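Local coordinates for protein putative methyltransferase (Porphyromonas gingivalis, PDB 3LL7) that is a putative methyltransferase, probably transferring methyl groups from S-adenosylmethionine to a substrate that remains unidentified, at residues 154-159 with 196-201; 189-194 with 205-210; 338-343 with 388-393; 358-363 with 403-408. All coordinates share one frame; numbering follows the deposited sequence. Where two conformers were deposited one is given.

Interaction 1 (154-159 with 196-201)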
loop_
_atom_site.group_PDB
_atom_site.type_symbol
_atom_site.label_atom_id
_atom_site.label_comp_id
_atom_site.label_asym_id
_atom_site.label_seq_id
_atom_site.Cartn_x
_atom_site.Cartn_y
_atom_site.Cartn_z
ATOM N N GLU A 154 13.779 22.377 -11.174
ATOM C CA GLU A 154 14.441 23.657 -10.981
ATOM C C GLU A 154 15.636 23.515 -10.032
ATOM O O GLU A 154 16.417 24.446 -9.887
ATOM C CB GLU A 154 13.440 24.728 -10.510
ATOM C CG GLU A 154 12.460 25.204 -11.600
ATOM C CD GLU A 154 13.148 25.801 -12.837
ATOM O OE1 GLU A 154 14.043 26.673 -12.695
ATOM O OE2 GLU A 154 12.787 25.406 -13.968
ATOM N N TYR A 155 15.803 22.338 -9.428
ATOM C CA TYR A 155 16.886 22.098 -8.473
ATOM C C TYR A 155 17.883 20.996 -8.886
ATOM O O TYR A 155 18.593 20.416 -8.037
ATOM C CB TYR A 155 16.295 21.745 -7.112
ATOM C CG TYR A 155 15.493 22.849 -6.453
ATOM C CD1 TYR A 155 16.118 23.986 -5.932
ATOM C CD2 TYR A 155 14.105 22.734 -6.317
ATOM C CE1 TYR A 155 15.377 24.990 -5.304
ATOM C CE2 TYR A 155 13.355 23.723 -5.681
ATOM C CZ TYR A 155 13.996 24.847 -5.182
ATOM O OH TYR A 155 13.234 25.818 -4.558
ATOM N N LEU A 156 17.946 20.704 -10.177
ATOM C CA LEU A 156 18.789 19.596 -10.649
ATOM C C LEU A 156 20.281 19.763 -10.328
ATOM O O LEU A 156 20.911 18.800 -9.879
ATOM C CB LEU A 156 18.536 19.271 -12.134
ATOM C CG LEU A 156 17.123 18.756 -12.468
ATOM C CD1 LEU A 156 16.842 18.808 -13.962
ATOM C CD2 LEU A 156 16.874 17.339 -11.929
ATOM N N PRO A 157 20.859 20.986 -10.537
ATOM C CA PRO A 157 22.248 21.153 -10.097
ATOM C C PRO A 157 22.487 20.867 -8.604
ATOM O O PRO A 157 23.475 20.199 -8.276
ATOM C CB PRO A 157 22.559 22.640 -10.428
ATOM C CG PRO A 157 21.663 22.943 -11.588
ATOM C CD PRO A 157 20.365 22.194 -11.229
ATOM N N LEU A 158 21.608 21.342 -7.725
ATOM C CA LEU A 158 21.740 21.069 -6.283
ATOM C C LEU A 158 21.635 19.568 -5.978
ATOM O O LEU A 158 22.417 19.017 -5.190
ATOM C CB LEU A 158 20.692 21.829 -5.474
ATOM C CG LEU A 158 20.645 21.620 -3.954
ATOM C CD1 LEU A 158 21.646 22.525 -3.211
ATOM C CD2 LEU A 158 19.262 21.900 -3.461
ATOM N N ILE A 159 20.665 18.915 -6.597
ATOM C CA ILE A 159 20.524 17.450 -6.419
ATOM C C ILE A 159 21.790 16.687 -6.886
ATOM O O ILE A 159 22.291 15.809 -6.180
ATOM C CB ILE A 159 19.282 16.909 -7.133
ATOM C CG1 ILE A 159 18.005 17.519 -6.546
ATOM C CG2 ILE A 159 19.228 15.371 -7.016
ATOM C CD1 ILE A 159 16.790 17.378 -7.447
ATOM N N THR A 196 17.034 8.577 -16.600
ATOM C CA THR A 196 18.147 8.872 -17.510
ATOM C C THR A 196 19.045 9.965 -16.923
ATOM O O THR A 196 20.274 9.857 -16.940
ATOM C CB THR A 196 17.664 9.319 -18.915
ATOM O OG1 THR A 196 16.576 8.491 -19.342
ATOM C CG2 THR A 196 18.793 9.216 -19.930
ATOM N N GLU A 197 18.420 11.006 -16.387
ATOM C CA GLU A 197 19.159 12.153 -15.907
ATOM C C GLU A 197 19.769 11.952 -14.514
ATOM O O GLU A 197 20.864 12.462 -14.239
ATOM C CB GLU A 197 18.276 13.399 -15.926
ATOM C CG GLU A 197 19.080 14.677 -15.772
ATOM C CD GLU A 197 18.331 15.924 -16.186
ATOM O OE1 GLU A 197 17.088 15.878 -16.331
ATOM O OE2 GLU A 197 18.999 16.963 -16.343
ATOM N N LEU A 198 19.066 11.230 -13.640
ATOM C CA LEU A 198 19.461 11.153 -12.231
ATOM C C LEU A 198 20.142 9.865 -11.751
ATOM O O LEU A 198 20.877 9.896 -10.766
ATOM C CB LEU A 198 18.290 11.547 -11.311
ATOM C CG LEU A 198 17.960 13.047 -11.376
ATOM C CD1 LEU A 198 16.675 13.399 -10.606
ATOM C CD2 LEU A 198 19.136 13.890 -10.876
ATOM N N LEU A 199 19.937 8.748 -12.443
ATOM C CA LEU A 199 20.643 7.509 -12.066
ATOM C C LEU A 199 22.170 7.659 -11.928
ATOM O O LEU A 199 22.755 7.048 -11.022
ATOM C CB LEU A 199 20.291 6.340 -12.992
ATOM C CG LEU A 199 18.939 5.692 -12.712
ATOM C CD1 LEU A 199 18.619 4.633 -13.764
ATOM C CD2 LEU A 199 18.935 5.100 -11.303
ATOM N N PRO A 200 22.813 8.486 -12.801
ATOM C CA PRO A 200 24.242 8.729 -12.634
ATOM C C PRO A 200 24.652 9.495 -11.368
ATOM O O PRO A 200 25.854 9.616 -11.104
ATOM C CB PRO A 200 24.598 9.568 -13.871
ATOM C CG PRO A 200 23.555 9.213 -14.869
ATOM C CD PRO A 200 22.325 9.071 -14.071
ATOM N N PHE A 201 23.687 10.019 -10.612
ATOM C CA PHE A 201 23.990 10.873 -9.457
ATOM C C PHE A 201 23.408 10.378 -8.149
ATOM O O PHE A 201 23.310 11.137 -7.180
ATOM C CB PHE A 201 23.521 12.306 -9.717
ATOM C CG PHE A 201 24.276 12.980 -10.808
ATOM C CD1 PHE A 201 25.519 13.561 -10.549
ATOM C CD2 PHE A 201 23.762 13.033 -12.102
ATOM C CE1 PHE A 201 26.240 14.186 -11.556
ATOM C CE2 PHE A 201 24.487 13.674 -13.130
ATOM C CZ PHE A 201 25.723 14.244 -12.848
#
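Leu156 and Ile159, one turn apart on helix 156-162, meet Glu197 and Leu198 on helix 191-198. Leu156 divides its branches between the two partners. Its CD1 rests against the carboxylate of Glu197, 3.7 Å from OE2 and scarcely farther from OE1, while its CD2 approaches CD1 of Leu198 at 4.2 Å. The other methyl of Leu198, CD2, lies 4.1 Å from Ile159 CG2, and in all three pairs the side chains run at about right angles to each other. Leu198 thus spans the gap with one methyl for each residue of the facing helix.

Glu197 reaches over because its CG stands opposite the backbone N (chi1 -166°) and the chain beyond stays extended. Its OE2 also forms a salt bridge with Lys160 of the helix it faces, so the carboxylate is tied to that helix by charge while Leu156 CD1 merely lies against its two oxygens.

Further out, Tyr155 occupies the N-cap position of helix 156-162, and its O receives the Ile159 N at 2.9 Å. Ile159 also touches Ile121 of strand 117-122 and Leu100 in a loop. Two neighbouring helices beside the parallel strands 96-99, 117-122, 144-149 and 166-173 of a mixed sheet are consistent with the Rossmann-like fold of class I methyltransferases.

Interaction 2 (189-194 with 205-210)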
loop_
_atom_site.group_PDB
_atom_site.type_symbol
_atom_site.label_atom_id
_atom_site.label_comp_id
_atom_site.label_asym_id
_atom_site.label_seq_id
_atom_site.Cartn_x
_atom_site.Cartn_y
_atom_site.Cartn_z
ATOM N N PRO A 189 6.014 13.172 -12.096
ATOM C CA PRO A 189 6.904 13.355 -13.260
ATOM C C PRO A 189 7.133 12.066 -14.042
ATOM O O PRO A 189 6.961 10.974 -13.487
ATOM C CB PRO A 189 8.221 13.778 -12.617
ATOM C CG PRO A 189 8.181 13.119 -11.256
ATOM C CD PRO A 189 6.763 13.264 -10.826
ATOM N N ASP A 190 7.532 12.200 -15.310
ATOM C CA ASP A 190 7.805 11.044 -16.170
ATOM C C ASP A 190 9.081 10.355 -15.691
ATOM O O ASP A 190 10.134 10.981 -15.600
ATOM C CB ASP A 190 7.919 11.484 -17.638
ATOM C CG ASP A 190 7.994 10.309 -18.619
ATOM O OD1 ASP A 190 7.938 9.132 -18.209
ATOM O OD2 ASP A 190 8.135 10.576 -19.826
ATOM N N LEU A 191 8.970 9.066 -15.369
ATOM C CA LEU A 191 10.062 8.331 -14.716
ATOM C C LEU A 191 11.232 7.982 -15.628
ATOM O O LEU A 191 12.362 7.781 -15.164
ATOM C CB LEU A 191 9.533 7.044 -14.068
ATOM C CG LEU A 191 8.521 7.166 -12.931
ATOM C CD1 LEU A 191 8.112 5.773 -12.467
ATOM C CD2 LEU A 191 9.068 7.985 -11.758
ATOM N N ILE A 192 10.959 7.885 -16.921
ATOM C CA ILE A 192 11.991 7.493 -17.869
ATOM C C ILE A 192 13.040 8.600 -18.078
ATOM O O ILE A 192 14.228 8.343 -17.873
ATOM C CB ILE A 192 11.383 6.890 -19.163
ATOM C CG1 ILE A 192 10.688 5.564 -18.797
ATOM C CG2 ILE A 192 12.461 6.651 -20.204
ATOM C CD1 ILE A 192 9.543 5.137 -19.720
ATOM N N PRO A 193 12.620 9.839 -18.427
ATOM C CA PRO A 193 13.635 10.891 -18.497
ATOM C C PRO A 193 14.281 11.184 -17.135
ATOM O O PRO A 193 15.471 11.512 -17.077
ATOM C CB PRO A 193 12.848 12.112 -18.998
ATOM C CG PRO A 193 11.630 11.533 -19.666
ATOM C CD PRO A 193 11.296 10.349 -18.822
ATOM N N LEU A 194 13.507 11.046 -16.056
ATOM C CA LEU A 194 14.012 11.287 -14.707
ATOM C C LEU A 194 15.187 10.363 -14.393
ATOM O O LEU A 194 16.224 10.809 -13.900
ATOM C CB LEU A 194 12.886 11.081 -13.685
ATOM C CG LEU A 194 13.064 11.411 -12.196
ATOM C CD1 LEU A 194 11.692 11.426 -11.536
ATOM C CD2 LEU A 194 13.976 10.431 -11.454
ATOM N N ILE A 205 17.354 4.847 -7.401
ATOM C CA ILE A 205 16.076 5.551 -7.355
ATOM C C ILE A 205 15.015 4.570 -6.860
ATOM O O ILE A 205 14.951 3.432 -7.355
ATOM C CB ILE A 205 15.624 6.057 -8.729
ATOM C CG1 ILE A 205 16.554 7.191 -9.228
ATOM C CG2 ILE A 205 14.180 6.570 -8.670
ATOM C CD1 ILE A 205 16.340 7.524 -10.685
ATOM N N LEU A 206 14.190 5.032 -5.921
ATOM C CA LEU A 206 13.063 4.229 -5.380
ATOM C C LEU A 206 11.783 4.969 -5.764
ATOM O O LEU A 206 11.617 6.142 -5.390
ATOM C CB LEU A 206 13.163 4.122 -3.857
ATOM C CG LEU A 206 12.105 3.241 -3.154
ATOM C CD1 LEU A 206 12.199 1.757 -3.607
ATOM C CD2 LEU A 206 12.177 3.376 -1.628
ATOM N N ALA A 207 10.934 4.326 -6.558
ATOM C CA ALA A 207 9.693 4.929 -7.026
ATOM C C ALA A 207 8.522 4.193 -6.415
ATOM O O ALA A 207 8.481 2.952 -6.430
ATOM C CB ALA A 207 9.603 4.865 -8.541
ATOM N N LYS A 208 7.586 4.961 -5.864
ATOM C CA LYS A 208 6.360 4.394 -5.324
ATOM C C LYS A 208 5.277 4.572 -6.352
ATOM O O LYS A 208 4.988 5.695 -6.769
ATOM C CB LYS A 208 5.949 5.123 -4.042
ATOM C CG LYS A 208 4.579 4.655 -3.521
ATOM C CD LYS A 208 4.153 5.593 -2.384
ATOM C CE LYS A 208 2.706 5.943 -2.443
ATOM N NZ LYS A 208 2.412 6.935 -1.369
ATOM N N LEU A 209 4.660 3.465 -6.751
ATOM C CA LEU A 209 3.692 3.475 -7.840
ATOM C C LEU A 209 2.322 3.033 -7.367
ATOM O O LEU A 209 2.197 2.299 -6.383
ATOM C CB LEU A 209 4.163 2.564 -8.967
ATOM C CG LEU A 209 5.535 2.842 -9.577
ATOM C CD1 LEU A 209 5.896 1.712 -10.544
ATOM C CD2 LEU A 209 5.548 4.189 -10.289
ATOM N N SER A 210 1.277 3.500 -8.066
ATOM C CA SER A 210 -0.093 3.083 -7.762
ATOM C C SER A 210 -0.299 1.572 -7.867
ATOM O O SER A 210 0.223 0.956 -8.783
ATOM C CB SER A 210 -1.058 3.752 -8.737
ATOM O OG SER A 210 -2.341 3.169 -8.603
#
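Leu191 and Leu194 meet Ile205, Ala207 and Leu209 through aliphatic groups, with no ring, amide or carboxylate in the touching pairs, so there are neither faces nor edges to match. Two separate points carry the contact. At the start of helix 191-198, Leu191 directs a single methyl at the strand: CD1 lies 3.7 Å from Leu209 CD2 and 4.3 Å from Ala207 CB. One turn later Leu194 CD2 comes within 3.8 Å of Ile205 CD1. In the pairs Leu191 with Leu209 and Leu194 with Ile205 the side chains are inclined to each other, neither side by side nor perpendicular.

The torsions separate the two leucines. Leu194 swings CG opposite its backbone N (chi1 -173°), whereas Leu191 holds CG opposite the carbonyl carbon (chi1 -63°). Leu209 does not start out aimed at the helix, but its end bends nearer and closes on Leu191. Asp190 takes the N-cap position, and the first-turn bond from Leu194 N to Asp190 O is weak at 3.4 Å.

Strand 204-209 runs parallel to strand 166-173, and helix 191-198 lies between the two in the chain, as in a beta-alpha-beta crossover. Lys208 points away from the helix and forms a salt bridge with Asp170.

All five touching residues are buried, and the helix is held to the strand by methyl-to-methyl dispersion and exclusion of water, which fix distance and fit more than direction.

Interaction 3 (338-343 with 388-393)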
loop_
_atom_site.group_PDB
_atom_site.type_symbol
_atom_site.label_atom_id
_atom_site.label_comp_id
_atom_site.label_asym_id
_atom_site.label_seq_id
_atom_site.Cartn_x
_atom_site.Cartn_y
_atom_site.Cartn_z
ATOM N N ARG A 338 -4.845 -17.172 3.765
ATOM C CA ARG A 338 -5.693 -17.790 4.779
ATOM C C ARG A 338 -5.659 -19.290 4.549
ATOM O O ARG A 338 -5.609 -19.730 3.414
ATOM C CB ARG A 338 -7.132 -17.290 4.629
ATOM C CG ARG A 338 -7.229 -15.835 4.985
ATOM C CD ARG A 338 -8.593 -15.431 5.250
ATOM N NE ARG A 338 -9.396 -15.371 4.052
ATOM C CZ ARG A 338 -10.698 -15.117 4.086
ATOM N NH1 ARG A 338 -11.290 -14.906 5.263
ATOM N NH2 ARG A 338 -11.410 -15.068 2.964
ATOM N N THR A 339 -5.667 -20.056 5.626
ATOM C CA THR A 339 -5.736 -21.510 5.533
ATOM C C THR A 339 -7.009 -22.025 6.217
ATOM O O THR A 339 -7.360 -21.599 7.319
ATOM C CB THR A 339 -4.514 -22.187 6.211
ATOM O OG1 THR A 339 -3.316 -21.621 5.668
ATOM C CG2 THR A 339 -4.540 -23.701 5.945
ATOM N N PHE A 340 -7.662 -22.966 5.549
ATOM C CA PHE A 340 -8.944 -23.508 5.987
ATOM C C PHE A 340 -8.890 -25.029 6.013
ATOM O O PHE A 340 -8.121 -25.659 5.280
ATOM C CB PHE A 340 -10.076 -23.135 5.025
ATOM C CG PHE A 340 -10.270 -21.648 4.806
ATOM C CD1 PHE A 340 -11.162 -20.924 5.599
ATOM C CD2 PHE A 340 -9.611 -20.993 3.756
ATOM C CE1 PHE A 340 -11.392 -19.545 5.372
ATOM C CE2 PHE A 340 -9.836 -19.622 3.497
ATOM C CZ PHE A 340 -10.712 -18.885 4.307
ATOM N N VAL A 341 -9.765 -25.602 6.828
ATOM C CA VAL A 341 -10.067 -27.020 6.760
ATOM C C VAL A 341 -11.358 -27.187 6.026
ATOM O O VAL A 341 -12.361 -26.518 6.323
ATOM C CB VAL A 341 -10.245 -27.637 8.131
ATOM C CG1 VAL A 341 -10.553 -29.148 7.970
ATOM C CG2 VAL A 341 -8.979 -27.407 8.970
ATOM N N LEU A 342 -11.339 -28.081 5.054
ATOM C CA LEU A 342 -12.540 -28.370 4.246
ATOM C C LEU A 342 -13.557 -29.166 5.093
ATOM O O LEU A 342 -13.209 -30.210 5.644
ATOM C CB LEU A 342 -12.167 -29.207 3.023
ATOM C CG LEU A 342 -13.490 -29.378 2.247
ATOM C CD1 LEU A 342 -13.826 -28.292 1.188
ATOM C CD2 LEU A 342 -13.804 -30.777 1.809
ATOM N N GLU A 343 -14.791 -28.677 5.182
ATOM C CA GLU A 343 -15.871 -29.423 5.913
ATOM C C GLU A 343 -16.842 -30.108 4.963
ATOM O O GLU A 343 -17.197 -31.273 5.179
ATOM C CB GLU A 343 -16.645 -28.508 6.867
ATOM C CG GLU A 343 -15.755 -27.898 7.930
ATOM C CD GLU A 343 -16.502 -27.288 9.105
ATOM O OE1 GLU A 343 -17.690 -26.880 8.971
ATOM O OE2 GLU A 343 -15.867 -27.203 10.181
ATOM N N GLU A 388 -17.805 -18.386 12.390
ATOM C CA GLU A 388 -16.417 -18.716 12.135
ATOM C C GLU A 388 -16.208 -19.453 10.814
ATOM O O GLU A 388 -15.079 -19.689 10.428
ATOM C CB GLU A 388 -15.883 -19.582 13.284
ATOM C CG GLU A 388 -15.845 -18.865 14.635
ATOM C CD GLU A 388 -14.979 -17.620 14.605
ATOM O OE1 GLU A 388 -13.858 -17.677 14.046
ATOM O OE2 GLU A 388 -15.419 -16.585 15.157
ATOM N N LYS A 389 -17.291 -19.812 10.136
ATOM C CA LYS A 389 -17.204 -20.595 8.904
ATOM C C LYS A 389 -17.227 -19.690 7.679
ATOM O O LYS A 389 -17.720 -18.558 7.735
ATOM C CB LYS A 389 -18.388 -21.572 8.802
ATOM C CG LYS A 389 -18.626 -22.492 10.014
ATOM C CD LYS A 389 -17.482 -23.434 10.272
ATOM C CE LYS A 389 -17.780 -24.409 11.443
ATOM N NZ LYS A 389 -18.726 -25.503 11.080
ATOM N N THR A 390 -16.753 -20.214 6.558
ATOM C CA THR A 390 -16.782 -19.514 5.280
ATOM C C THR A 390 -17.394 -20.417 4.219
ATOM O O THR A 390 -17.045 -21.599 4.137
ATOM C CB THR A 390 -15.368 -19.125 4.848
ATOM O OG1 THR A 390 -14.843 -18.192 5.794
ATOM C CG2 THR A 390 -15.337 -18.479 3.439
ATOM N N LEU A 391 -18.299 -19.848 3.403
ATOM C CA LEU A 391 -18.774 -20.529 2.193
ATOM C C LEU A 391 -18.005 -19.920 1.036
ATOM O O LEU A 391 -17.974 -18.691 0.901
ATOM C CB LEU A 391 -20.277 -20.340 2.018
ATOM C CG LEU A 391 -21.201 -21.289 2.776
ATOM C CD1 LEU A 391 -22.661 -20.727 2.780
ATOM C CD2 LEU A 391 -21.102 -22.687 2.096
HETATM N N MSE A 392 -17.362 -20.768 0.237
HETATM C CA MSE A 392 -16.475 -20.320 -0.843
HETATM C C MSE A 392 -17.003 -20.818 -2.186
HETATM O O MSE A 392 -17.108 -22.031 -2.430
HETATM C CB MSE A 392 -15.029 -20.848 -0.615
HETATM C CG MSE A 392 -14.095 -20.654 -1.838
HETATM SE SE MSE A 392 -13.501 -18.826 -2.003
HETATM C CE MSE A 392 -12.386 -18.709 -0.446
ATOM N N GLY A 393 -17.323 -19.911 -3.089
ATOM C CA GLY A 393 -17.746 -20.356 -4.436
ATOM C C GLY A 393 -16.513 -20.394 -5.324
ATOM O O GLY A 393 -15.765 -19.436 -5.359
#
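Strands 337-347 and 389-395 of the C-terminal mixed sheet, in the THUMP-like region, are not direct neighbours: strand 401-408 runs between them, antiparallel to both. The contact is therefore made by side chains reaching across that middle strand, on both of its faces. On one face, Glu343 and Lys389 form a salt bridge. Lys389 NZ donates to Glu343 OE1 at 2.7 Å, and OE1 accepts with its syn lone pair, on the side of OE2; that second oxygen is farther from NZ, at 3.4 Å.

The two side chains meet at about a right angle. Glu343 is extended beyond CG, while Lys389 is folded, with bends at chi2 (-63°) and chi4 (75°), which turn its ammonium group toward the carboxylate although its CB does not head that way. Glu343 OE2 has a second partner in Arg407 of the middle strand, so one carboxylate takes two cations and probably stays ionised.

On the other face, Phe340 meets Thr390. Ring atom CE1 lies 3.7 Å from Thr390 OG1 and 4.0 Å from Thr390 CB, the hydroxyl approaching the ring obliquely. The same ring also serves Arg338, two residues earlier: Phe340 CZ sits 3.7 Å above the guanidinium plane, over its centre. Arg338 in turn makes a salt bridge with Glu296.

Phe340 also touches Leu406 of the intervening strand 401-408; strand 293-297 pairs with the far side of strand 337-347, and Thr390 packs against Ser364 of the edge strand 364-368.

Interaction 4 (358-363 with 403-408)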
loop_
_atom_site.group_PDB
_atom_site.type_symbol
_atom_site.label_atom_id
_atom_site.label_comp_id
_atom_site.label_asym_id
_atom_site.label_seq_id
_atom_site.Cartn_x
_atom_site.Cartn_y
_atom_site.Cartn_z
ATOM N N LYS A 358 -29.514 -24.841 5.316
ATOM C CA LYS A 358 -29.527 -26.146 5.987
ATOM C C LYS A 358 -28.131 -26.579 6.442
ATOM O O LYS A 358 -28.007 -27.294 7.433
ATOM C CB LYS A 358 -30.087 -27.238 5.067
ATOM C CG LYS A 358 -31.545 -26.997 4.674
ATOM C CD LYS A 358 -32.135 -28.202 4.012
ATOM C CE LYS A 358 -31.340 -28.699 2.843
ATOM N NZ LYS A 358 -31.913 -30.054 2.473
ATOM N N VAL A 359 -27.099 -26.140 5.736
ATOM C CA VAL A 359 -25.761 -26.663 6.014
ATOM C C VAL A 359 -25.004 -25.938 7.117
ATOM O O VAL A 359 -24.204 -26.551 7.818
ATOM C CB VAL A 359 -24.913 -26.789 4.766
ATOM C CG1 VAL A 359 -25.618 -27.699 3.787
ATOM C CG2 VAL A 359 -24.578 -25.424 4.148
ATOM N N VAL A 360 -25.271 -24.644 7.269
ATOM C CA VAL A 360 -24.574 -23.841 8.264
ATOM C C VAL A 360 -25.482 -22.707 8.762
ATOM O O VAL A 360 -26.248 -22.168 7.976
ATOM C CB VAL A 360 -23.228 -23.339 7.672
ATOM C CG1 VAL A 360 -23.441 -22.349 6.545
ATOM C CG2 VAL A 360 -22.277 -22.858 8.777
ATOM N N PRO A 361 -25.410 -22.360 10.062
ATOM C CA PRO A 361 -26.358 -21.337 10.535
ATOM C C PRO A 361 -26.051 -19.916 10.047
ATOM O O PRO A 361 -26.961 -19.090 9.934
ATOM C CB PRO A 361 -26.272 -21.427 12.061
ATOM C CG PRO A 361 -25.056 -22.157 12.365
ATOM C CD PRO A 361 -24.630 -22.961 11.163
ATOM N N GLN A 362 -24.775 -19.643 9.740
ATOM C CA GLN A 362 -24.321 -18.320 9.309
ATOM C C GLN A 362 -22.894 -18.499 8.773
ATOM O O GLN A 362 -22.230 -19.484 9.129
ATOM C CB GLN A 362 -24.315 -17.329 10.496
ATOM C CG GLN A 362 -23.432 -17.823 11.661
ATOM C CD GLN A 362 -23.421 -16.917 12.888
ATOM O OE1 GLN A 362 -23.682 -15.707 12.822
ATOM N NE2 GLN A 362 -23.137 -17.515 14.018
ATOM N N ALA A 363 -22.430 -17.580 7.935
ATOM C CA ALA A 363 -21.085 -17.691 7.353
ATOM C C ALA A 363 -20.604 -16.421 6.689
ATOM O O ALA A 363 -21.392 -15.627 6.230
ATOM C CB ALA A 363 -21.031 -18.836 6.320
ATOM N N LEU A 403 -19.503 -25.142 -4.182
ATOM C CA LEU A 403 -19.416 -24.354 -2.949
ATOM C C LEU A 403 -18.655 -25.170 -1.930
ATOM O O LEU A 403 -18.912 -26.390 -1.750
ATOM C CB LEU A 403 -20.838 -24.035 -2.387
ATOM C CG LEU A 403 -21.591 -23.001 -3.261
ATOM C CD1 LEU A 403 -23.085 -22.968 -2.916
ATOM C CD2 LEU A 403 -21.012 -21.637 -3.003
ATOM N N LEU A 404 -17.694 -24.517 -1.282
ATOM C CA LEU A 404 -16.963 -25.170 -0.178
ATOM C C LEU A 404 -17.389 -24.558 1.131
ATOM O O LEU A 404 -17.428 -23.327 1.272
ATOM C CB LEU A 404 -15.442 -24.986 -0.340
ATOM C CG LEU A 404 -14.819 -25.219 -1.737
ATOM C CD1 LEU A 404 -13.291 -24.933 -1.655
ATOM C CD2 LEU A 404 -15.085 -26.680 -2.172
ATOM N N LEU A 405 -17.683 -25.432 2.092
ATOM C CA LEU A 405 -17.883 -25.026 3.492
ATOM C C LEU A 405 -16.565 -25.243 4.218
ATOM O O LEU A 405 -16.046 -26.355 4.239
ATOM C CB LEU A 405 -19.015 -25.837 4.155
ATOM C CG LEU A 405 -19.275 -25.371 5.607
ATOM C CD1 LEU A 405 -19.819 -23.915 5.552
ATOM C CD2 LEU A 405 -20.293 -26.297 6.286
ATOM N N LEU A 406 -16.017 -24.142 4.751
ATOM C CA LEU A 406 -14.649 -24.093 5.297
ATOM C C LEU A 406 -14.680 -23.590 6.731
ATOM O O LEU A 406 -15.504 -22.750 7.059
ATOM C CB LEU A 406 -13.800 -23.103 4.456
ATOM C CG LEU A 406 -13.748 -23.387 2.941
ATOM C CD1 LEU A 406 -12.971 -22.282 2.240
ATOM C CD2 LEU A 406 -13.117 -24.760 2.707
ATOM N N ARG A 407 -13.783 -24.083 7.579
ATOM C CA ARG A 407 -13.480 -23.421 8.849
ATOM C C ARG A 407 -12.000 -23.014 8.862
ATOM O O ARG A 407 -11.210 -23.606 8.162
ATOM C CB ARG A 407 -13.828 -24.310 10.053
ATOM C CG ARG A 407 -12.941 -25.493 10.265
ATOM C CD ARG A 407 -13.201 -26.112 11.657
ATOM N NE ARG A 407 -12.237 -27.176 11.887
ATOM C CZ ARG A 407 -12.383 -28.428 11.459
ATOM N NH1 ARG A 407 -11.433 -29.336 11.708
ATOM N NH2 ARG A 407 -13.477 -28.779 10.781
ATOM N N LYS A 408 -11.626 -22.007 9.649
ATOM C CA LYS A 408 -10.207 -21.627 9.790
ATOM C C LYS A 408 -9.337 -22.781 10.276
ATOM O O LYS A 408 -9.762 -23.570 11.106
ATOM C CB LYS A 408 -10.035 -20.477 10.774
ATOM C CG LYS A 408 -10.826 -19.244 10.402
ATOM C CD LYS A 408 -10.976 -18.397 11.669
ATOM C CE LYS A 408 -11.771 -17.130 11.391
ATOM N NZ LYS A 408 -11.995 -16.460 12.700
#
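Leu405, which receives Val360 on its side chain, has a carbonyl held by the neighbouring strand: its O is joined to Glu343 N by a backbone hydrogen bond. The backbone of Leu405 also bonds to Glu344, so two consecutive residues face one, consistent with a beta bulge in strand 337-347. From this anchored residue the side chain rises into the loop 358-363. Its CD1 meets the branch point of Val360 almost evenly, at 4.1 Å from both CB and CG1 and 4.2 Å from CG2.

Val360 presents that fork with CG1 set between the backbone N and the carbonyl carbon (chi1 67°), and the two side chains are tilted against each other. The second methyl, Leu405 CD2, lies 4.2 Å from the backbone oxygen Val359 O.

In the THUMP-like region this loop links strand 337-347 to the edge strand 364-368, and here it lies over one face of the sheet, covering Leu405 in strand 401-408. Leu405 touches Leu391 of strand 389-395 beside it, while Val360 also packs on Met383 and on Lys389. Past Val360, Ala363 O accepts a hydrogen bond from Arg378 NH2 in helix 374-381.

How the interactions relate
From the N terminus, helix 156-162 opens interaction 1 and residues 189-194 open interaction 2 before 196-201 closes the first and 205-210 the second. The two loops cross, share helix 191-198 and touch where Leu199 CD2 meets Ile205 CD1 at 3.6 Å; one helix packs on the next, and that on strand 204-209 of the ten-strand sheet. The chain then moves to the other side of the molecule, with the centres of interactions 2 and 3 about 41 Å apart. There 338-343 and 358-363 open interactions 3 and 4, and 388-393 and 403-408 close them in that order, crossing again. These two are bridged by Glu388 and Lys408 and unite one sheet with its covering loop.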